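Local coordinates for protein EscN (PDB 2OBL) that is a P-loop protein of a type III secretion system, built on the same core fold as the alpha and beta subunits of the ATP synthase family, at residues Asp98-Ala103 and Leu124-Leu129; Gly106-Glu111 and Thr132-Pro137; Asp241-Leu246 and Leu263-Val268. The protein carries 1 engineered substitution. One frame throughout, in Å; residues are numbered along the deposited sequence. Where two conformers were deposited one is given.

How the contacts relate
All three contacts lie in the P-loop domain, and contacts 1 and 3 belong to the same mixed sheet. Contact 1 pairs strands 99-105 and 127-132 at their N-terminal parts; contact 2, its centre about 19 Å away, joins the loops that follow these strands and lead into helices 109-116 and 138-156. The segments of contacts 1 and 2 therefore alternate along the chain, as expected for two neighbouring strand-loop-helix units. Contact 3 comes later in the sequence and adds the short antiparallel strand 265-266 to strand 242-245. Its centre is about 23 Å from contact 1's and 28 Å from contact 2's. Contacts 1 and 2 thus join two units at successive levels; contact 3 widens the sheet.

Contact 1. Residues Asp98-Ala103 and Leu124-Leu129; sequences DIIVLA and LSKCVL
L102 and L129 lie side by side and point the same way, with methyl CD1 of L102 3.6 Å from CD2 of L129. They sit on neighbouring parallel strands; CD1 of L129 continues the chain outward (chi2 167°), and CD2 is the branch turned back to L102. On the same face of the sheet SG of C127 packs 3.9 Å from CB of I100, with methyl CD1 of I100 beside it; CD1 of L102 approaches the sulfur more loosely, at 4.4 Å. V101 and V128 pair on the other face, CG2 of V101 lying 4.4 Å from CB of V128.

K126 closes the start of the pairing. Its CG is wedged between the backbone N and the carbonyl carbon (chi1 66°), and from there the chain runs out extended past the first residues of 98-103. CB rests 3.5 Å from the carbonyl O of D98, and the side chains of K126 and I100 cross obliquely, CE of K126 3.9 Å from CD1 of I100. The ammonium NZ ends on the carbonyl O of A97, and the carboxylate of D98 turns instead to the backbone N of N161.

The strands are joined by three backbone bonds: I100 N to K126 O, V128 N to I100 O at 2.8 Å, and L102 N to V128 O. A type I turn from L124 to C127 delivers the second strand. Helix 138-156 covers V101 and V128 through A148 and F155; helix 109-116 meets L102 and L129 through F115 and L116; and strand 161-167 takes the far edge of 99-103, bonding to I99 and V101.

Contact 2. Residues Gly106-Glu111 and Thr132-Pro137; sequences GERGRE and TTSDRP
S134 N meets the carbonyl O of E107 from above the carbonyl plane, 47° out of it, so this 2.9 Å hydrogen bond misses the lone-pair directions. CA and CB of T133 lie against the same oxygen, CB 3.2 Å from O of E107. From there methyl CG2 of T133 reaches across to G109 N at 4.0 Å, resting on the first turn of the helix just after its N-cap residue R108.

A second bond is much straighter: G106 N points at T132 O over 2.8 Å, with an N-H...O angle of 176°. G106 takes a positive phi (88°) as the chain turns here, and its carbonyl O lies 3.4 Å from CB of S134. OG of S134 then touches the aliphatic CG of R108 at 3.8 Å. Water 1 accepts from E107 N and gives only a weak bond to T132 O.

On the helix side NH2 of R110 hydrogen-bonds to OE2 of E111 within a salt bridge, whereas R108 faces OE1 of E111 by charge alone, that oxygen lying well out of its guanidinium plane. The side chain of E107 leaves the contact and forms a salt bridge with R171, close to a bound imidazole and near the probable P-loop. Two loops meeting at the C-terminal ends of adjacent parallel strands, each running into a helix, are typical of the P-loop fold; GERGRE fits the Gly-Glu-Arg motif of the ATP synthase alpha/beta family.

Contact 3. Residues Asp241-Leu246 and Leu263-Val268; sequences DGHIVL and LSASRV
The hydroxyl OG of S264 is held by two groups: it accepts from V245 N over 2.9 Å, at an N-H...O angle of 164°, and donates to the carbonyl O of D260. With OG set beside its own backbone N (chi1 -62°), the serine side chain stands in for a main-chain acceptor one step beyond the H243-A265 pair. Next to it CB of V245 lies 4.0 Å from CB of L263, and its CG2 branch comes up against the L263 carbonyl.

H243 folds its ring over the partner strand. Its CG sits between backbone N and carbonyl carbon (chi1 59°), and this brings one ring face above the peptide of A265, whose N lies 3.8 Å from the plane over the ring centre. CE1 of the ring also packs 3.5 Å from CB of A265, and at the edge NE2 comes to 3.1 Å from the carbonyl O of L263.

H243 and A265 form an antiparallel hydrogen-bonded pair, each N donating to the other's O. The adjoining non-hydrogen-bonded pair, G242 with S266, is close, with CA atoms 4.2 Å apart. Further on, R267 N bonds to D241 O, and CB of R267 sits 3.1 Å from that oxygen. The carboxylate of D241 is held by R73. OG of S266 bonds to T67 O and weakly accepts V268 N, capping the turn that leads toward a helix.

Through G242 and I244, strand 242-245 also runs parallel to strand 73-78, which leads to the probable P-loop. The arrangement is that of the largely parallel sheet of a P-loop domain, with strand 265-266 added antiparallel to strand 242-245.

Contact 1. Residues Asp98-Ala103 and Leu124-Leu129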
# COMPACT_ATOMS: atom_id res chain seq x y z
N ASP A 98 -9.84 11.38 -1.15
CA ASP A 98 -11.20 11.76 -1.54
C ASP A 98 -11.91 10.55 -2.15
O ASP A 98 -13.11 10.36 -1.99
CB ASP A 98 -11.15 12.86 -2.60
CG ASP A 98 -10.56 14.16 -2.08
OD1 ASP A 98 -10.70 14.44 -0.87
OD2 ASP A 98 -9.96 14.90 -2.88
N ILE A 99 -11.12 9.75 -2.87
CA ILE A 99 -11.62 8.60 -3.62
C ILE A 99 -10.60 7.48 -3.51
O ILE A 99 -9.40 7.71 -3.64
CB ILE A 99 -11.73 8.95 -5.11
CG1 ILE A 99 -12.67 10.15 -5.33
CG2 ILE A 99 -12.19 7.74 -5.92
CD1 ILE A 99 -14.12 9.80 -5.23
N ILE A 100 -11.08 6.26 -3.29
CA ILE A 100 -10.21 5.09 -3.27
C ILE A 100 -10.59 4.18 -4.43
O ILE A 100 -11.75 3.83 -4.61
CB ILE A 100 -10.33 4.29 -1.95
CG1 ILE A 100 -10.02 5.18 -0.74
CG2 ILE A 100 -9.37 3.10 -1.96
CD1 ILE A 100 -10.47 4.57 0.57
N VAL A 101 -9.59 3.83 -5.24
CA VAL A 101 -9.80 2.85 -6.27
C VAL A 101 -9.01 1.61 -5.89
O VAL A 101 -7.79 1.66 -5.80
CB VAL A 101 -9.36 3.37 -7.65
CG1 VAL A 101 -9.55 2.31 -8.72
CG2 VAL A 101 -10.13 4.65 -8.00
N LEU A 102 -9.74 0.52 -5.66
CA LEU A 102 -9.15 -0.74 -5.24
C LEU A 102 -9.13 -1.71 -6.40
O LEU A 102 -10.10 -1.80 -7.17
CB LEU A 102 -9.98 -1.34 -4.09
CG LEU A 102 -9.62 -0.89 -2.68
CD1 LEU A 102 -10.79 -1.10 -1.74
CD2 LEU A 102 -8.42 -1.69 -2.19
N ALA A 103 -8.01 -2.40 -6.56
CA ALA A 103 -7.92 -3.50 -7.49
C ALA A 103 -7.62 -4.72 -6.66
O ALA A 103 -6.53 -4.83 -6.06
CB ALA A 103 -6.85 -3.26 -8.52
N LEU A 124 -16.94 2.59 1.69
CA LEU A 124 -17.39 2.05 0.41
C LEU A 124 -17.98 3.10 -0.52
O LEU A 124 -17.86 3.00 -1.74
CB LEU A 124 -18.38 0.90 0.62
CG LEU A 124 -17.81 -0.35 1.31
CD1 LEU A 124 -18.95 -1.21 1.81
CD2 LEU A 124 -16.89 -1.14 0.34
N SER A 125 -18.61 4.13 0.06
CA SER A 125 -19.23 5.19 -0.71
C SER A 125 -18.25 6.04 -1.51
O SER A 125 -18.65 6.72 -2.45
CB SER A 125 -20.06 6.09 0.20
OG SER A 125 -21.29 5.46 0.49
N LYS A 126 -16.98 6.01 -1.12
CA LYS A 126 -15.94 6.71 -1.90
C LYS A 126 -14.98 5.75 -2.61
O LYS A 126 -13.94 6.19 -3.11
CB LYS A 126 -15.16 7.69 -1.03
CG LYS A 126 -14.33 7.06 0.06
CD LYS A 126 -13.56 8.14 0.80
CE LYS A 126 -12.66 7.56 1.88
NZ LYS A 126 -11.99 8.69 2.59
N CYS A 127 -15.36 4.48 -2.67
CA CYS A 127 -14.55 3.45 -3.31
C CYS A 127 -15.08 3.02 -4.67
O CYS A 127 -16.29 2.92 -4.89
CB CYS A 127 -14.49 2.19 -2.43
SG CYS A 127 -13.49 2.31 -0.93
N VAL A 128 -14.16 2.75 -5.58
CA VAL A 128 -14.46 1.94 -6.75
C VAL A 128 -13.74 0.61 -6.56
O VAL A 128 -12.53 0.57 -6.32
CB VAL A 128 -14.01 2.61 -8.06
CG1 VAL A 128 -14.46 1.77 -9.25
CG2 VAL A 128 -14.57 4.02 -8.17
N LEU A 129 -14.49 -0.49 -6.65
CA LEU A 129 -13.95 -1.81 -6.32
C LEU A 129 -13.78 -2.64 -7.58
O LEU A 129 -14.75 -3.22 -8.07
CB LEU A 129 -14.90 -2.52 -5.35
CG LEU A 129 -15.25 -1.72 -4.09
CD1 LEU A 129 -16.42 -2.36 -3.35
CD2 LEU A 129 -14.04 -1.64 -3.18

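Contact 2. Residues Gly106-Glu111 and Thr132-Pro137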
# COMPACT_ATOMS: atom_id res chain seq x y z
N GLY A 106 -6.89 -11.77 -8.17
CA GLY A 106 -6.34 -13.12 -8.14
C GLY A 106 -6.60 -13.97 -6.91
O GLY A 106 -6.09 -15.09 -6.81
N GLU A 107 -7.37 -13.45 -5.96
CA GLU A 107 -7.72 -14.24 -4.76
C GLU A 107 -9.08 -14.91 -4.95
O GLU A 107 -9.79 -14.64 -5.91
CB GLU A 107 -7.71 -13.38 -3.48
CG GLU A 107 -6.46 -12.53 -3.26
CD GLU A 107 -5.25 -13.31 -2.79
OE1 GLU A 107 -5.42 -14.43 -2.25
OE2 GLU A 107 -4.12 -12.79 -2.98
N ARG A 108 -9.43 -15.81 -4.03
CA ARG A 108 -10.75 -16.44 -4.07
C ARG A 108 -11.81 -15.50 -3.52
O ARG A 108 -11.50 -14.58 -2.76
CB ARG A 108 -10.74 -17.74 -3.29
CG ARG A 108 -9.97 -18.85 -3.98
CD ARG A 108 -9.94 -20.10 -3.12
NE ARG A 108 -9.34 -19.86 -1.81
CZ ARG A 108 -10.01 -19.85 -0.67
NH1 ARG A 108 -11.33 -20.07 -0.66
NH2 ARG A 108 -9.37 -19.63 0.48
N GLY A 109 -13.07 -15.74 -3.88
CA GLY A 109 -14.18 -14.92 -3.40
C GLY A 109 -14.19 -14.78 -1.89
O GLY A 109 -14.53 -13.73 -1.35
N ARG A 110 -13.82 -15.85 -1.20
CA ARG A 110 -13.78 -15.85 0.25
C ARG A 110 -12.89 -14.73 0.79
O ARG A 110 -13.29 -13.99 1.69
CB ARG A 110 -13.29 -17.21 0.75
CG ARG A 110 -13.04 -17.27 2.22
CD ARG A 110 -12.75 -18.70 2.65
NE ARG A 110 -12.66 -18.79 4.10
CZ ARG A 110 -11.56 -18.52 4.80
NH1 ARG A 110 -11.58 -18.64 6.12
NH2 ARG A 110 -10.45 -18.15 4.17
N GLU A 111 -11.68 -14.60 0.23
CA GLU A 111 -10.74 -13.58 0.67
C GLU A 111 -11.21 -12.19 0.29
O GLU A 111 -10.95 -11.22 1.00
CB GLU A 111 -9.34 -13.82 0.11
CG GLU A 111 -8.51 -14.80 0.92
CD GLU A 111 -9.03 -16.22 0.82
OE1 GLU A 111 -8.95 -16.80 -0.28
OE2 GLU A 111 -9.52 -16.77 1.83
N THR A 132 -11.30 -9.01 -9.56
CA THR A 132 -11.15 -10.14 -10.46
C THR A 132 -10.56 -11.32 -9.71
O THR A 132 -9.36 -11.34 -9.42
CB THR A 132 -10.26 -9.81 -11.69
OG1 THR A 132 -8.99 -9.31 -11.26
CG2 THR A 132 -10.94 -8.76 -12.56
N THR A 133 -11.41 -12.29 -9.40
CA THR A 133 -10.98 -13.43 -8.61
C THR A 133 -10.18 -14.45 -9.42
O THR A 133 -10.06 -14.34 -10.65
CB THR A 133 -12.18 -14.12 -7.96
OG1 THR A 133 -13.12 -14.46 -8.98
CG2 THR A 133 -12.85 -13.16 -6.99
N SER A 134 -9.64 -15.44 -8.72
CA SER A 134 -8.73 -16.40 -9.31
C SER A 134 -9.35 -17.19 -10.46
O SER A 134 -8.65 -17.64 -11.37
CB SER A 134 -8.19 -17.37 -8.25
OG SER A 134 -9.26 -18.04 -7.60
N ASP A 135 -10.67 -17.34 -10.44
CA ASP A 135 -11.36 -18.15 -11.45
C ASP A 135 -11.49 -17.44 -12.79
O ASP A 135 -11.74 -18.08 -13.82
CB ASP A 135 -12.76 -18.55 -10.96
CG ASP A 135 -13.53 -17.37 -10.39
OD1 ASP A 135 -13.09 -16.82 -9.36
OD2 ASP A 135 -14.59 -17.00 -10.96
N ARG A 136 -11.33 -16.12 -12.78
CA ARG A 136 -11.48 -15.35 -14.00
C ARG A 136 -10.30 -15.61 -14.93
O ARG A 136 -9.21 -15.98 -14.48
CB ARG A 136 -11.60 -13.86 -13.67
CG ARG A 136 -12.80 -13.49 -12.80
CD ARG A 136 -14.10 -14.08 -13.35
NE ARG A 136 -14.32 -13.72 -14.75
CZ ARG A 136 -14.95 -14.51 -15.63
NH1 ARG A 136 -15.39 -15.70 -15.27
NH2 ARG A 136 -15.11 -14.10 -16.89
N PRO A 137 -10.50 -15.41 -16.24
CA PRO A 137 -9.40 -15.61 -17.19
C PRO A 137 -8.21 -14.69 -16.92
O PRO A 137 -8.38 -13.59 -16.38
CB PRO A 137 -10.03 -15.25 -18.54
CG PRO A 137 -11.51 -15.50 -18.33
CD PRO A 137 -11.75 -15.02 -16.93
O HOH W 1 -9.10 -11.12 -5.95

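Contact 3. Residues Asp241-Leu246 and Leu263-Val268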
# COMPACT_ATOMS: atom_id res chain seq x y z
N ASP A 241 8.83 4.52 -4.39
CA ASP A 241 9.25 5.67 -3.60
C ASP A 241 9.21 5.37 -2.10
O ASP A 241 9.62 6.19 -1.29
CB ASP A 241 8.31 6.85 -3.84
CG ASP A 241 8.20 7.24 -5.31
OD1 ASP A 241 9.24 7.27 -5.99
OD2 ASP A 241 7.06 7.51 -5.77
N GLY A 242 8.69 4.20 -1.74
CA GLY A 242 8.64 3.82 -0.33
C GLY A 242 8.22 2.37 -0.25
O GLY A 242 7.57 1.87 -1.16
N HIS A 243 8.57 1.71 0.84
CA HIS A 243 8.17 0.33 0.99
C HIS A 243 7.95 0.01 2.46
O HIS A 243 8.72 0.44 3.35
CB HIS A 243 9.21 -0.62 0.35
CG HIS A 243 10.58 -0.48 0.92
ND1 HIS A 243 11.44 0.54 0.57
CD2 HIS A 243 11.24 -1.23 1.83
CE1 HIS A 243 12.56 0.42 1.25
NE2 HIS A 243 12.47 -0.65 2.02
N ILE A 244 6.89 -0.74 2.71
CA ILE A 244 6.50 -1.14 4.04
C ILE A 244 6.60 -2.66 4.07
O ILE A 244 5.99 -3.34 3.25
CB ILE A 244 5.04 -0.75 4.32
CG1 ILE A 244 4.87 0.76 4.22
CG2 ILE A 244 4.57 -1.28 5.67
CD1 ILE A 244 5.76 1.54 5.16
N VAL A 245 7.34 -3.19 5.02
CA VAL A 245 7.57 -4.63 5.06
C VAL A 245 6.94 -5.25 6.29
O VAL A 245 7.23 -4.82 7.42
CB VAL A 245 9.07 -4.94 5.06
CG1 VAL A 245 9.30 -6.45 5.21
CG2 VAL A 245 9.71 -4.40 3.78
N LEU A 246 6.10 -6.26 6.09
CA LEU A 246 5.48 -6.98 7.21
C LEU A 246 6.21 -8.29 7.39
O LEU A 246 6.59 -8.92 6.40
CB LEU A 246 4.01 -7.27 6.93
CG LEU A 246 3.17 -6.10 6.44
CD1 LEU A 246 1.66 -6.47 6.43
CD2 LEU A 246 3.41 -4.88 7.32
N LEU A 263 13.32 -2.48 8.08
CA LEU A 263 13.29 -2.98 6.69
C LEU A 263 12.40 -2.12 5.81
O LEU A 263 12.28 -2.37 4.60
CB LEU A 263 12.75 -4.40 6.66
CG LEU A 263 13.65 -5.45 7.28
CD1 LEU A 263 12.93 -6.79 7.31
CD2 LEU A 263 14.94 -5.53 6.46
N SER A 264 11.78 -1.12 6.40
CA SER A 264 10.83 -0.29 5.68
C SER A 264 11.48 1.04 5.43
O SER A 264 12.48 1.37 6.09
CB SER A 264 9.52 -0.12 6.47
OG SER A 264 8.88 -1.37 6.68
N ALA A 265 10.95 1.82 4.50
CA ALA A 265 11.49 3.15 4.25
C ALA A 265 10.50 4.03 3.51
O ALA A 265 9.61 3.54 2.82
CB ALA A 265 12.81 3.06 3.46
N SER A 266 10.64 5.33 3.68
CA SER A 266 9.94 6.27 2.83
C SER A 266 10.98 7.21 2.24
O SER A 266 11.60 7.97 2.99
CB SER A 266 8.94 7.10 3.63
OG SER A 266 8.44 8.12 2.79
N ARG A 267 11.14 7.17 0.92
CA ARG A 267 12.13 8.03 0.26
C ARG A 267 11.69 9.50 0.26
O ARG A 267 12.50 10.38 -0.06
CB ARG A 267 12.40 7.59 -1.18
CG ARG A 267 12.99 6.20 -1.32
CD ARG A 267 13.38 5.92 -2.77
NE ARG A 267 14.54 6.70 -3.19
CZ ARG A 267 15.79 6.23 -3.17
NH1 ARG A 267 16.02 4.99 -2.76
NH2 ARG A 267 16.80 6.99 -3.58
N VAL A 268 10.43 9.75 0.58
CA VAL A 268 9.88 11.11 0.50
C VAL A 268 9.66 11.77 1.86
O VAL A 268 9.40 12.96 1.93
CB VAL A 268 8.54 11.16 -0.30
CG1 VAL A 268 8.68 10.47 -1.68
CG2 VAL A 268 7.38 10.58 0.51